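Local coordinates for protein serine protease inhibitor 1 (Coprinopsis cinerea, PDB 3VWC) that probably inhibits serine-type endopeptidases, working as a small single-chain beta-trefoil protein, at residues 77-89 against 97-109. Residues are numbered along the deposited sequence; the frame is centred on the assembly and turned at random.
Sequences GNMEDKKWIVTHQ and FTVVNASTEHGWV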
loop_
_atom_site.group_PDB
_atom_site.type_symbol
_atom_site.label_atom_id
_atom_site.label_comp_id
_atom_site.label_asym_id
_atom_site.label_seq_id
_atom_site.Cartn_x
_atom_site.Cartn_y
_atom_site.Cartn_z
ATOM N N GLY A 77 7.498 -4.216 -16.224
ATOM C CA GLY A 77 8.349 -3.028 -16.122
ATOM C C GLY A 77 7.769 -1.833 -16.824
ATOM O O GLY A 77 8.372 -0.772 -16.863
ATOM N N ASN A 78 6.638 -2.020 -17.496
ATOM C CA ASN A 78 6.096 -0.937 -18.297
ATOM C C ASN A 78 5.038 -0.060 -17.597
ATOM O O ASN A 78 4.369 0.734 -18.258
ATOM C CB ASN A 78 5.556 -1.492 -19.631
ATOM C CG ASN A 78 4.433 -2.507 -19.433
ATOM O OD1 ASN A 78 4.179 -2.960 -18.306
ATOM N ND2 ASN A 78 3.750 -2.864 -20.528
ATOM N N MET A 79 4.848 -0.224 -16.286
ATOM C CA MET A 79 3.858 0.567 -15.558
ATOM C C MET A 79 4.401 1.928 -15.125
ATOM O O MET A 79 5.525 2.056 -14.627
ATOM C CB MET A 79 3.320 -0.206 -14.346
ATOM C CG MET A 79 2.672 -1.548 -14.732
ATOM S SD MET A 79 1.774 -2.289 -13.353
ATOM C CE MET A 79 0.344 -1.233 -13.341
ATOM N N GLU A 80 3.568 2.933 -15.325
ATOM C CA GLU A 80 3.928 4.287 -14.983
ATOM C C GLU A 80 3.494 4.578 -13.554
ATOM O O GLU A 80 2.797 3.774 -12.905
ATOM C CB GLU A 80 3.271 5.276 -15.949
ATOM C CG GLU A 80 3.915 5.290 -17.357
ATOM C CD GLU A 80 5.460 5.447 -17.330
ATOM O OE1 GLU A 80 5.964 6.487 -16.836
ATOM O OE2 GLU A 80 6.177 4.546 -17.837
ATOM N N ASP A 81 4.031 5.668 -13.029
ATOM C CA ASP A 81 3.590 6.192 -11.741
ATOM C C ASP A 81 3.960 5.302 -10.559
ATOM O O ASP A 81 3.121 5.059 -9.681
ATOM C CB ASP A 81 2.097 6.484 -11.782
ATOM C CG ASP A 81 1.691 7.288 -12.997
ATOM O OD1 ASP A 81 2.187 8.419 -13.182
ATOM O OD2 ASP A 81 0.796 6.840 -13.725
ATOM N N LYS A 82 5.244 4.969 -10.448
ATOM C CA LYS A 82 5.731 4.131 -9.384
ATOM C C LYS A 82 6.177 4.864 -8.120
ATOM O O LYS A 82 6.619 4.253 -7.187
ATOM C CB LYS A 82 6.906 3.264 -9.872
ATOM C CG LYS A 82 6.547 2.385 -11.044
ATOM C CD LYS A 82 7.619 1.332 -11.269
ATOM C CE LYS A 82 7.333 0.533 -12.538
ATOM N NZ LYS A 82 8.592 -0.058 -13.067
ATOM N N LYS A 83 6.067 6.188 -8.103
ATOM C CA LYS A 83 6.536 6.955 -6.943
ATOM C C LYS A 83 5.360 7.302 -6.018
ATOM O O LYS A 83 4.297 7.668 -6.473
ATOM C CB LYS A 83 7.177 8.284 -7.424
ATOM C CG LYS A 83 8.614 8.158 -7.928
ATOM C CD LYS A 83 9.118 9.562 -8.385
ATOM C CE LYS A 83 10.586 9.551 -8.798
ATOM N NZ LYS A 83 11.247 10.906 -8.707
ATOM N N TRP A 84 5.587 7.100 -4.723
ATOM C CA TRP A 84 4.558 7.312 -3.657
ATOM C C TRP A 84 5.060 8.268 -2.572
ATOM O O TRP A 84 6.262 8.246 -2.201
ATOM C CB TRP A 84 4.244 5.963 -2.983
ATOM C CG TRP A 84 3.732 4.941 -3.983
ATOM C CD1 TRP A 84 4.488 4.061 -4.697
ATOM C CD2 TRP A 84 2.382 4.782 -4.434
ATOM N NE1 TRP A 84 3.679 3.323 -5.541
ATOM C CE2 TRP A 84 2.380 3.741 -5.399
ATOM C CE3 TRP A 84 1.160 5.404 -4.093
ATOM C CZ2 TRP A 84 1.224 3.332 -6.065
ATOM C CZ3 TRP A 84 -0.022 4.984 -4.772
ATOM C CH2 TRP A 84 0.029 3.915 -5.721
ATOM N N ILE A 85 4.114 9.061 -2.078
ATOM C CA ILE A 85 4.342 9.979 -0.955
ATOM C C ILE A 85 3.796 9.238 0.271
ATOM O O ILE A 85 2.596 8.855 0.326
ATOM C CB ILE A 85 3.600 11.310 -1.195
ATOM C CG1 ILE A 85 4.073 11.981 -2.501
ATOM C CG2 ILE A 85 3.734 12.282 0.033
ATOM C CD1 ILE A 85 5.545 12.310 -2.579
ATOM N N VAL A 86 4.690 8.945 1.205
ATOM C CA VAL A 86 4.366 8.150 2.368
ATOM C C VAL A 86 4.434 9.066 3.591
ATOM O O VAL A 86 5.499 9.606 3.896
ATOM C CB VAL A 86 5.263 6.926 2.509
ATOM C CG1 VAL A 86 4.857 6.098 3.716
ATOM C CG2 VAL A 86 5.233 6.054 1.202
ATOM N N THR A 87 3.285 9.294 4.237
ATOM C CA THR A 87 3.256 10.362 5.240
ATOM C C THR A 87 2.794 9.790 6.577
ATOM O O THR A 87 1.687 9.219 6.658
ATOM C CB THR A 87 2.250 11.437 4.805
ATOM O OG1 THR A 87 2.578 11.926 3.480
ATOM C CG2 THR A 87 2.342 12.643 5.745
ATOM N N HIS A 88 3.523 10.090 7.649
ATOM C CA HIS A 88 3.105 9.718 8.985
ATOM C C HIS A 88 1.791 10.464 9.318
ATOM O O HIS A 88 1.669 11.686 9.064
ATOM C CB HIS A 88 4.127 10.230 10.009
ATOM C CG HIS A 88 5.211 9.259 10.332
ATOM N ND1 HIS A 88 5.058 8.269 11.285
ATOM C CD2 HIS A 88 6.493 9.179 9.907
ATOM C CE1 HIS A 88 6.189 7.595 11.396
ATOM N NE2 HIS A 88 7.077 8.132 10.577
ATOM N N GLN A 89 0.877 9.751 9.959
ATOM C CA GLN A 89 -0.328 10.360 10.554
ATOM C C GLN A 89 -0.353 10.014 12.034
ATOM O O GLN A 89 -1.102 9.144 12.471
ATOM C CB GLN A 89 -1.614 9.887 9.859
ATOM C CG GLN A 89 -1.559 10.039 8.326
ATOM C CD GLN A 89 -1.510 11.499 7.879
ATOM O OE1 GLN A 89 -1.805 12.435 8.656
ATOM N NE2 GLN A 89 -1.104 11.721 6.607
ATOM N N PHE A 97 0.436 5.468 8.485
ATOM C CA PHE A 97 0.764 6.291 7.311
ATOM C C PHE A 97 -0.408 6.347 6.360
ATOM O O PHE A 97 -1.167 5.370 6.240
ATOM C CB PHE A 97 1.946 5.636 6.552
ATOM C CG PHE A 97 3.227 5.625 7.347
ATOM C CD1 PHE A 97 3.484 4.601 8.268
ATOM C CD2 PHE A 97 4.142 6.667 7.214
ATOM C CE1 PHE A 97 4.639 4.637 9.066
ATOM C CE2 PHE A 97 5.388 6.589 7.890
ATOM C CZ PHE A 97 5.612 5.609 8.823
ATOM N N THR A 98 -0.443 7.402 5.546
ATOM C CA THR A 98 -1.127 7.357 4.232
ATOM C C THR A 98 -0.087 7.150 3.132
ATOM O O THR A 98 1.105 7.447 3.303
ATOM C CB THR A 98 -1.891 8.674 3.940
ATOM O OG1 THR A 98 -0.982 9.776 4.141
ATOM C CG2 THR A 98 -3.039 8.814 4.961
ATOM N N VAL A 99 -0.553 6.611 1.995
ATOM C CA VAL A 99 0.325 6.326 0.847
ATOM C C VAL A 99 -0.360 6.918 -0.367
ATOM O O VAL A 99 -1.418 6.413 -0.789
ATOM C CB VAL A 99 0.536 4.793 0.649
ATOM C CG1 VAL A 99 1.496 4.570 -0.502
ATOM C CG2 VAL A 99 1.053 4.182 1.920
ATOM N N VAL A 100 0.194 8.021 -0.922
ATOM C CA VAL A 100 -0.460 8.773 -1.988
ATOM C C VAL A 100 0.440 8.861 -3.224
ATOM O O VAL A 100 1.623 9.104 -3.123
ATOM C CB VAL A 100 -0.834 10.216 -1.529
ATOM C CG1 VAL A 100 -1.497 10.986 -2.667
ATOM C CG2 VAL A 100 -1.854 10.107 -0.400
ATOM N N ASN A 101 -0.103 8.547 -4.396
ATOM C CA ASN A 101 0.777 8.523 -5.575
ATOM C C ASN A 101 1.320 9.943 -5.838
ATOM O O ASN A 101 0.525 10.884 -5.927
ATOM C CB ASN A 101 0.013 7.987 -6.806
ATOM C CG ASN A 101 0.947 7.524 -7.877
ATOM O OD1 ASN A 101 1.347 6.339 -7.929
ATOM N ND2 ASN A 101 1.179 8.407 -8.835
ATOM N N ALA A 102 2.616 10.031 -6.126
ATOM C CA ALA A 102 3.274 11.329 -6.362
ATOM C C ALA A 102 2.805 12.039 -7.639
ATOM O O ALA A 102 2.802 13.282 -7.698
ATOM C CB ALA A 102 4.772 11.155 -6.381
ATOM N N SER A 103 2.441 11.260 -8.661
ATOM C CA SER A 103 2.009 11.828 -9.927
ATOM C C SER A 103 0.496 11.895 -10.111
ATOM O O SER A 103 -0.030 12.921 -10.573
ATOM C CB SER A 103 2.732 11.146 -11.091
ATOM O OG SER A 103 2.470 9.755 -11.071
ATOM N N THR A 104 -0.247 10.861 -9.667
ATOM C CA THR A 104 -1.683 10.847 -9.898
ATOM C C THR A 104 -2.490 11.495 -8.769
ATOM O O THR A 104 -3.666 11.803 -8.942
ATOM C CB THR A 104 -2.228 9.430 -10.120
ATOM O OG1 THR A 104 -2.141 8.702 -8.877
ATOM C CG2 THR A 104 -1.420 8.681 -11.184
ATOM N N GLU A 105 -1.867 11.605 -7.595
ATOM C CA GLU A 105 -2.470 12.160 -6.401
ATOM C C GLU A 105 -3.587 11.307 -5.797
ATOM O O GLU A 105 -4.351 11.772 -4.946
ATOM C CB GLU A 105 -2.896 13.631 -6.599
ATOM C CG GLU A 105 -1.741 14.476 -7.102
ATOM C CD GLU A 105 -2.104 15.932 -7.253
ATOM O OE1 GLU A 105 -3.315 16.262 -7.193
ATOM O OE2 GLU A 105 -1.166 16.738 -7.424
ATOM N N HIS A 106 -3.620 10.027 -6.194
ATOM C CA HIS A 106 -4.607 9.088 -5.661
ATOM C C HIS A 106 -3.862 8.147 -4.735
ATOM O O HIS A 106 -2.705 7.796 -4.975
ATOM C CB HIS A 106 -5.219 8.302 -6.806
ATOM C CG HIS A 106 -6.079 9.126 -7.700
ATOM N ND1 HIS A 106 -6.788 8.591 -8.758
ATOM C CD2 HIS A 106 -6.356 10.448 -7.685
ATOM C CE1 HIS A 106 -7.463 9.557 -9.359
ATOM N NE2 HIS A 106 -7.239 10.691 -8.715
ATOM N N GLY A 107 -4.506 7.740 -3.629
ATOM C CA GLY A 107 -3.809 7.021 -2.578
ATOM C C GLY A 107 -4.386 5.614 -2.342
ATOM O O GLY A 107 -5.474 5.299 -2.835
ATOM N N TRP A 108 -3.697 4.824 -1.519
ATOM C CA TRP A 108 -4.133 3.458 -1.246
ATOM C C TRP A 108 -5.428 3.526 -0.430
ATOM O O TRP A 108 -5.484 4.236 0.610
ATOM C CB TRP A 108 -3.087 2.703 -0.467
ATOM C CG TRP A 108 -1.784 2.375 -1.161
ATOM C CD1 TRP A 108 -1.323 2.859 -2.366
ATOM C CD2 TRP A 108 -0.793 1.536 -0.638
ATOM N NE1 TRP A 108 -0.092 2.315 -2.634
ATOM C CE2 TRP A 108 0.283 1.532 -1.571
ATOM C CE3 TRP A 108 -0.668 0.796 0.569
ATOM C CZ2 TRP A 108 1.461 0.804 -1.331
ATOM C CZ3 TRP A 108 0.514 0.045 0.791
ATOM C CH2 TRP A 108 1.554 0.049 -0.174
ATOM N N VAL A 109 -6.369 2.660 -0.785
ATOM C CA VAL A 109 -7.634 2.549 -0.053
ATOM C C VAL A 109 -8.070 1.072 0.048
ATOM O O VAL A 109 -8.099 0.314 -0.949
ATOM C CB VAL A 109 -8.786 3.333 -0.754
ATOM C CG1 VAL A 109 -10.110 3.149 -0.017
ATOM C CG2 VAL A 109 -8.435 4.821 -0.831
HETATM O O HOH W 1 4.225 8.331 -9.294
HETATM O O HOH W 2 0.881 10.344 2.001
#
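Trp-84 and Trp-108 meet edge-to-face on the buried side of an antiparallel beta hairpin, strands 84-88 and 96-101 of the beta-trefoil. The edge of the Trp-108 five-membered ring points at one face of the Trp-84 six-membered ring, centroids 4.5 Å apart and planes at 75°. With CG beside the backbone N (chi1 -59°), the Trp-84 indole reaches back over the partner strand, where the Asn-101 side chain lies across its opposite face. Trp-84 NE1 bonds to Val-64 O, which helps to fix the indole's rotation, and Leu-57 and Leu-71 extend the packing. Val-99 CG1 touches Trp-84 CE3 at 3.7 Å, and also sits over a face of Trp-108. Farther along, Val-86 CG1 abuts Phe-97 CD2, while the His-88 and Phe-97 side chains run alongside each other, their rings obliquely inclined, with Phe-97 CE2 over the centre of the imidazole. Paired backbone bonds join Ile-85 with Val-100 and Thr-87 with Thr-98; Ala-102 N to Lys-83 O adds a further bond in the direction of the turn. On the other side of the sheet, Gln-89 bends at chi2 (-66°), and its NE2 donates to Thr-98 OG1 (3.1 Å) with the hydroxyl close to the amide plane. That hydroxyl shares a water with Thr-87 OG1 and Ile-85 O, so one solvent molecule ties both threonines to the backbone. Beyond the strands, the loop at Asp-81 is pinned to the turn after Asn-101. A second water donates to Lys-83 O and Ser-103 OG, and Ser-103 OG itself gives a short 2.5 Å bond to Asp-81 OD1 from above the carboxylate plane.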